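Local coordinates for protein acyl-homoserine-lactone synthase (PDB 1RO5) that makes the quorum-sensing signal N-(3-oxododecanoyl)homoserine lactone from an acyl chain carried by acyl carrier protein and from S-adenosylmethionine, with loss of methylthioadenosine, at residues Gly67-Leu72 against Ser103-Asn108; Leu72-Pro77 against Pro97-Leu102. One frame throughout, in Å; residues are numbered along the deposited sequence. Where two conformers were deposited one is given.

Contact 1 (Gly67-Leu72 against Ser103-Asn108)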
loop_
_atom_site.group_PDB
_atom_site.type_symbol
_atom_site.label_atom_id
_atom_site.label_comp_id
_atom_site.label_asym_id
_atom_site.label_seq_id
_atom_site.Cartn_x
_atom_site.Cartn_y
_atom_site.Cartn_z
ATOM N N GLY A 67 3.615 -6.840 8.237
ATOM C CA GLY A 67 2.774 -6.124 7.283
ATOM C C GLY A 67 3.692 -5.438 6.312
ATOM O O GLY A 67 4.836 -5.096 6.657
ATOM N N CYS A 68 3.249 -5.210 5.099
ATOM C CA CYS A 68 4.109 -4.597 4.102
ATOM C C CYS A 68 3.258 -3.995 3.028
ATOM O O CYS A 68 2.185 -4.441 2.861
ATOM C CB CYS A 68 5.052 -5.628 3.517
ATOM S SG CYS A 68 4.272 -6.963 2.668
ATOM N N TRP A 69 3.745 -2.960 2.336
ATOM C CA TRP A 69 3.026 -2.231 1.364
ATOM C C TRP A 69 4.106 -1.850 0.380
ATOM O O TRP A 69 5.259 -1.615 0.758
ATOM C CB TRP A 69 2.568 -0.964 2.031
ATOM C CG TRP A 69 1.157 -0.948 2.243
ATOM C CD1 TRP A 69 0.252 -0.295 1.469
ATOM C CD2 TRP A 69 0.403 -1.627 3.269
ATOM N NE1 TRP A 69 -1.025 -0.528 1.938
ATOM C CE2 TRP A 69 -0.956 -1.341 3.042
ATOM C CE3 TRP A 69 0.740 -2.451 4.353
ATOM C CZ2 TRP A 69 -1.982 -1.845 3.857
ATOM C CZ3 TRP A 69 -0.273 -2.950 5.177
ATOM C CH2 TRP A 69 -1.618 -2.659 4.913
ATOM N N ARG A 70 3.745 -1.729 -0.892
ATOM C CA ARG A 70 4.688 -1.308 -1.931
ATOM C C ARG A 70 4.187 0.049 -2.473
ATOM O O ARG A 70 2.967 0.269 -2.609
ATOM C CB ARG A 70 4.687 -2.386 -3.038
ATOM C CG ARG A 70 5.528 -1.966 -4.234
ATOM C CD ARG A 70 5.718 -3.085 -5.232
ATOM N NE ARG A 70 4.517 -3.522 -6.018
ATOM C CZ ARG A 70 4.531 -4.653 -6.785
ATOM N NH1 ARG A 70 5.638 -5.419 -6.840
ATOM N NH2 ARG A 70 3.440 -5.004 -7.510
ATOM N N ILE A 71 5.111 0.904 -2.841
ATOM C CA ILE A 71 4.838 2.187 -3.375
ATOM C C ILE A 71 5.601 2.377 -4.661
ATOM O O ILE A 71 6.796 2.076 -4.730
ATOM C CB ILE A 71 5.372 3.296 -2.423
ATOM C CG1 ILE A 71 4.581 3.279 -1.126
ATOM C CG2 ILE A 71 5.118 4.672 -3.050
ATOM C CD1 ILE A 71 5.266 2.498 -0.071
ATOM N N LEU A 72 4.905 2.918 -5.693
ATOM C CA LEU A 72 5.488 3.080 -7.054
ATOM C C LEU A 72 5.176 4.477 -7.491
ATOM O O LEU A 72 3.966 4.938 -7.234
ATOM C CB LEU A 72 4.832 2.094 -8.081
ATOM C CG LEU A 72 5.262 0.653 -7.872
ATOM C CD1 LEU A 72 4.437 -0.149 -8.820
ATOM C CD2 LEU A 72 6.751 0.527 -8.233
ATOM N N SER A 103 0.349 -0.645 -3.589
ATOM C CA SER A 103 -0.026 -1.948 -4.055
ATOM C C SER A 103 0.420 -3.026 -3.139
ATOM O O SER A 103 1.225 -2.788 -2.261
ATOM C CB SER A 103 0.515 -2.167 -5.505
ATOM O OG SER A 103 1.920 -2.198 -5.580
ATOM N N ARG A 104 -0.079 -4.246 -3.299
ATOM C CA ARG A 104 0.451 -5.372 -2.483
ATOM C C ARG A 104 0.356 -5.181 -0.973
ATOM O O ARG A 104 1.323 -5.445 -0.269
ATOM C CB ARG A 104 1.890 -5.755 -2.906
ATOM C CG ARG A 104 2.034 -6.213 -4.370
ATOM C CD ARG A 104 1.158 -7.438 -4.583
ATOM N NE ARG A 104 1.346 -8.172 -5.840
ATOM C CZ ARG A 104 0.407 -8.319 -6.816
ATOM N NH1 ARG A 104 -0.836 -7.781 -6.763
ATOM N NH2 ARG A 104 0.690 -9.057 -7.846
ATOM N N PHE A 105 -0.820 -4.791 -0.450
ATOM C CA PHE A 105 -1.047 -4.730 0.988
ATOM C C PHE A 105 -1.060 -6.077 1.509
ATOM O O PHE A 105 -1.920 -6.810 1.192
ATOM C CB PHE A 105 -2.361 -4.045 1.524
ATOM C CG PHE A 105 -2.783 -2.826 0.799
ATOM C CD1 PHE A 105 -1.933 -2.213 -0.111
ATOM C CD2 PHE A 105 -4.084 -2.374 0.923
ATOM C CE1 PHE A 105 -2.359 -1.097 -0.900
ATOM C CE2 PHE A 105 -4.503 -1.240 0.181
ATOM C CZ PHE A 105 -3.592 -0.616 -0.736
ATOM N N ALA A 106 -0.173 -6.422 2.391
ATOM C CA ALA A 106 -0.123 -7.767 2.876
ATOM C C ALA A 106 0.121 -7.687 4.394
ATOM O O ALA A 106 1.126 -7.116 4.823
ATOM C CB ALA A 106 1.086 -8.590 2.151
ATOM N N ILE A 107 -0.795 -8.277 5.185
ATOM C CA ILE A 107 -0.733 -8.278 6.669
ATOM C C ILE A 107 -0.811 -9.689 7.176
ATOM O O ILE A 107 -1.716 -10.432 6.826
ATOM C CB ILE A 107 -1.849 -7.341 7.322
ATOM C CG1 ILE A 107 -1.543 -5.889 7.000
ATOM C CG2 ILE A 107 -1.825 -7.430 8.856
ATOM C CD1 ILE A 107 -2.418 -4.987 7.639
ATOM N N ASN A 108 0.160 -10.063 7.976
ATOM C CA ASN A 108 0.184 -11.373 8.535
ATOM C C ASN A 108 -1.102 -11.561 9.382
ATOM O O ASN A 108 -1.433 -10.750 10.361
ATOM C CB ASN A 108 1.409 -11.604 9.384
ATOM C CG ASN A 108 1.425 -13.016 9.990
ATOM O OD1 ASN A 108 0.867 -13.986 9.425
ATOM N ND2 ASN A 108 2.071 -13.146 11.130
#
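Ser103 pairs with Arg70 in an antiparallel ladder, next to a beta bulge, in the central sheet of the alpha-beta-alpha sandwich. Two backbone bonds join this pair, and Ser103 OG takes a third from Arg70 NE, 2.9 Å away, close to the guanidinium plane and nearly straight at 166°; a bend at chi3 (69°) helps bring NE there. Arg104 brings in the extra residue of the bulge with left-handed backbone angles; its CG lies over the Arg70 guanidinium, 3.6 Å from NH2. The two arginines run side by side, their like charges probably balanced by acids: Asp47 and Asp50 bind Arg70 NH1, and Glu45 binds Arg104 NE. Arg104 NH2 hydrogen-bonds to Trp36 O. A bulge here is consistent with the kinship to acetyltransferases, which have one in the fourth strand. On the other face, in one of two modelled conformers of each, Phe105 stacks offset on the five-membered ring of Trp69, planes 19° apart. Ala106, back on the arginine face, restores the ladder with two backbone bonds to Cys68, and its CB meets Cys68 SG. Ile107 comes to the rim of the indole, where in this conformer CD1 lies in the ring plane, 3.7 Å from Trp69 CH2.

Contact 2 (Leu72-Pro77 against Pro97-Leu102); sequences LDTTGP and PHIWEL
The carbonyl oxygen of Ile99 is met by a water, the Thr74 amide and the Thr74 hydroxyl. The water donates to Ile99 O at 3.0 Å and accepts from Thr74 N at 2.9 Å, while Thr74 N also makes a weak direct bond to the same carbonyl. The Thr74 hydroxyl lies closer still, OG1 standing 2.6 Å from Ile99 O, though whether its proton goes there is not settled; OG1 also takes a bond from Ser96 N. With OG1 set between the backbone N and the carbonyl carbon (chi1 50°), hydroxyl and amide face one acceptor, and the methyl CG2 lies against Ile99 CG2. This is where strand 64-73 runs out into a type I turn from Asp73 to Gly76, beside the start of strand 99-107, whose other edge pairs in parallel with strand 139-145 in the central sheet. The last hydrogen-bonded pair is Leu72 with Glu101: Leu72 N reaches Glu101 O at 2.8 Å, and Glu101 N returns a nearly straight bond to Leu72 O at 2.7 Å. Their side chains run alongside each other, Leu72 CD1 touching Glu101 OE1; this carboxylate turns to the start of helix 79-82, where OE1 accepts from Met79 N. Asp73 and Trp100 also lie side by side, carboxylate and ring planes 35° apart, with OD1 3.0 Å from the indole NE1 and hydrogen-bonded to Tyr55 OH. Farther out, Thr75 crosses Pro97 at about a right angle, its CG2 3.8 Å from the proline CD.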
loop_
_atom_site.group_PDB
_atom_site.type_symbol
_atom_site.label_atom_id
_atom_site.label_comp_id
_atom_site.label_asym_id
_atom_site.label_seq_id
_atom_site.Cartn_x
_atom_site.Cartn_y
_atom_site.Cartn_z
ATOM N N LEU A 72 4.905 2.918 -5.693
ATOM C CA LEU A 72 5.488 3.080 -7.054
ATOM C C LEU A 72 5.176 4.477 -7.491
ATOM O O LEU A 72 3.966 4.938 -7.234
ATOM C CB LEU A 72 4.832 2.094 -8.081
ATOM C CG LEU A 72 5.262 0.653 -7.872
ATOM C CD1 LEU A 72 4.437 -0.149 -8.820
ATOM C CD2 LEU A 72 6.751 0.527 -8.233
ATOM N N ASP A 73 6.165 5.161 -8.114
ATOM C CA ASP A 73 5.934 6.445 -8.778
ATOM C C ASP A 73 5.000 6.291 -9.889
ATOM O O ASP A 73 5.078 5.303 -10.657
ATOM C CB ASP A 73 7.256 7.044 -9.368
ATOM C CG ASP A 73 8.397 7.181 -8.315
ATOM O OD1 ASP A 73 8.181 7.462 -7.099
ATOM O OD2 ASP A 73 9.546 6.958 -8.633
ATOM N N THR A 74 4.169 7.322 -10.105
ATOM C CA THR A 74 3.231 7.269 -11.241
ATOM C C THR A 74 3.813 7.812 -12.487
ATOM O O THR A 74 3.151 7.807 -13.568
ATOM C CB THR A 74 1.886 8.088 -10.986
ATOM O OG1 THR A 74 2.262 9.394 -10.525
ATOM C CG2 THR A 74 1.135 7.424 -9.799
ATOM N N THR A 75 4.980 8.414 -12.342
ATOM C CA THR A 75 5.755 8.747 -13.532
ATOM C C THR A 75 6.409 7.536 -14.190
ATOM O O THR A 75 6.932 7.683 -15.291
ATOM C CB THR A 75 6.865 9.787 -13.234
ATOM O OG1 THR A 75 7.639 9.359 -12.108
ATOM C CG2 THR A 75 6.285 11.097 -12.794
ATOM N N GLY A 76 6.430 6.376 -13.529
ATOM C CA GLY A 76 6.916 5.127 -14.148
ATOM C C GLY A 76 5.719 4.165 -14.241
ATOM O O GLY A 76 4.575 4.571 -14.092
ATOM N N PRO A 77 5.941 2.912 -14.608
ATOM C CA PRO A 77 4.814 1.987 -14.722
ATOM C C PRO A 77 4.273 1.611 -13.304
ATOM O O PRO A 77 5.093 1.536 -12.378
ATOM C CB PRO A 77 5.437 0.741 -15.411
ATOM C CG PRO A 77 6.736 1.259 -15.990
ATOM C CD PRO A 77 7.232 2.314 -15.014
ATOM N N PRO A 97 4.897 13.389 -10.454
ATOM C CA PRO A 97 5.847 13.215 -9.392
ATOM C C PRO A 97 5.271 13.502 -8.032
ATOM O O PRO A 97 5.949 13.317 -7.043
ATOM C CB PRO A 97 6.970 14.232 -9.730
ATOM C CG PRO A 97 6.632 14.812 -11.057
ATOM C CD PRO A 97 5.219 14.487 -11.413
ATOM N N HIS A 98 4.049 13.974 -7.975
ATOM C CA HIS A 98 3.413 14.284 -6.692
ATOM C C HIS A 98 2.359 13.206 -6.357
ATOM O O HIS A 98 1.627 13.309 -5.357
ATOM C CB HIS A 98 2.767 15.705 -6.747
ATOM C CG HIS A 98 3.759 16.791 -7.011
ATOM N ND1 HIS A 98 4.887 16.963 -6.219
ATOM C CD2 HIS A 98 3.856 17.700 -8.015
ATOM C CE1 HIS A 98 5.617 17.962 -6.704
ATOM N NE2 HIS A 98 5.024 18.403 -7.804
ATOM N N ILE A 99 2.262 12.196 -7.214
ATOM C CA ILE A 99 1.338 11.132 -6.934
ATOM C C ILE A 99 2.086 9.744 -7.002
ATOM O O ILE A 99 2.852 9.514 -7.960
ATOM C CB ILE A 99 0.175 11.213 -7.980
ATOM C CG1 ILE A 99 -0.481 12.659 -7.933
ATOM C CG2 ILE A 99 -0.793 9.985 -7.806
ATOM C CD1 ILE A 99 -1.505 12.953 -9.085
ATOM N N TRP A 100 1.780 8.846 -6.057
ATOM C CA TRP A 100 2.345 7.539 -5.966
ATOM C C TRP A 100 1.221 6.553 -5.916
ATOM O O TRP A 100 0.103 6.858 -5.521
ATOM C CB TRP A 100 3.157 7.437 -4.643
ATOM C CG TRP A 100 4.494 8.087 -4.597
ATOM C CD1 TRP A 100 5.219 8.562 -5.633
ATOM C CD2 TRP A 100 5.281 8.327 -3.423
ATOM N NE1 TRP A 100 6.443 9.028 -5.188
ATOM C CE2 TRP A 100 6.480 8.916 -3.831
ATOM C CE3 TRP A 100 5.070 8.120 -2.064
ATOM C CZ2 TRP A 100 7.461 9.263 -2.954
ATOM C CZ3 TRP A 100 6.030 8.449 -1.205
ATOM C CH2 TRP A 100 7.235 9.013 -1.650
ATOM N N GLU A 101 1.528 5.341 -6.264
ATOM C CA GLU A 101 0.623 4.250 -6.188
ATOM C C GLU A 101 1.013 3.286 -5.092
ATOM O O GLU A 101 2.230 3.045 -4.861
ATOM C CB GLU A 101 0.641 3.448 -7.513
ATOM C CG GLU A 101 -0.422 2.350 -7.393
ATOM C CD GLU A 101 -0.282 1.142 -8.329
ATOM O OE1 GLU A 101 0.828 0.676 -8.593
ATOM O OE2 GLU A 101 -1.302 0.631 -8.703
ATOM N N LEU A 102 -0.004 2.811 -4.353
ATOM C CA LEU A 102 0.181 1.771 -3.372
ATOM C C LEU A 102 -0.319 0.459 -3.986
ATOM O O LEU A 102 -1.375 0.425 -4.694
ATOM C CB LEU A 102 -0.611 2.037 -2.111
ATOM C CG LEU A 102 -0.507 3.410 -1.480
ATOM C CD1 LEU A 102 -1.384 3.405 -0.302
ATOM C CD2 LEU A 102 0.978 3.644 -1.104
HETATM O O HOH W 1 5.496 9.726 -9.291
#

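Overall arrangement
Both contacts join strand 64-73 to strand 99-107 and share Leu72, but they lie at different depths, their centres about 15 Å apart. Contact 1 is buried near the centre of the chain, whereas contact 2 is only partly buried and ends on exposed Thr75 and Pro97. Deep in the sheet, the chemistry divides by face: aromatic and aliphatic groups on one, and on the other arginines with their acid partners beside the small Cys68-Ala106 contact. At the strand ends, regular pairing gives way to a turn, a hydroxyl and a bridging water. Ile71 ties the two together, its CG2 packing on Trp100 CE3 and its CG1 on Leu102 CD2, while Met79 of helix 79-82 touches Arg70 and also bonds Glu101.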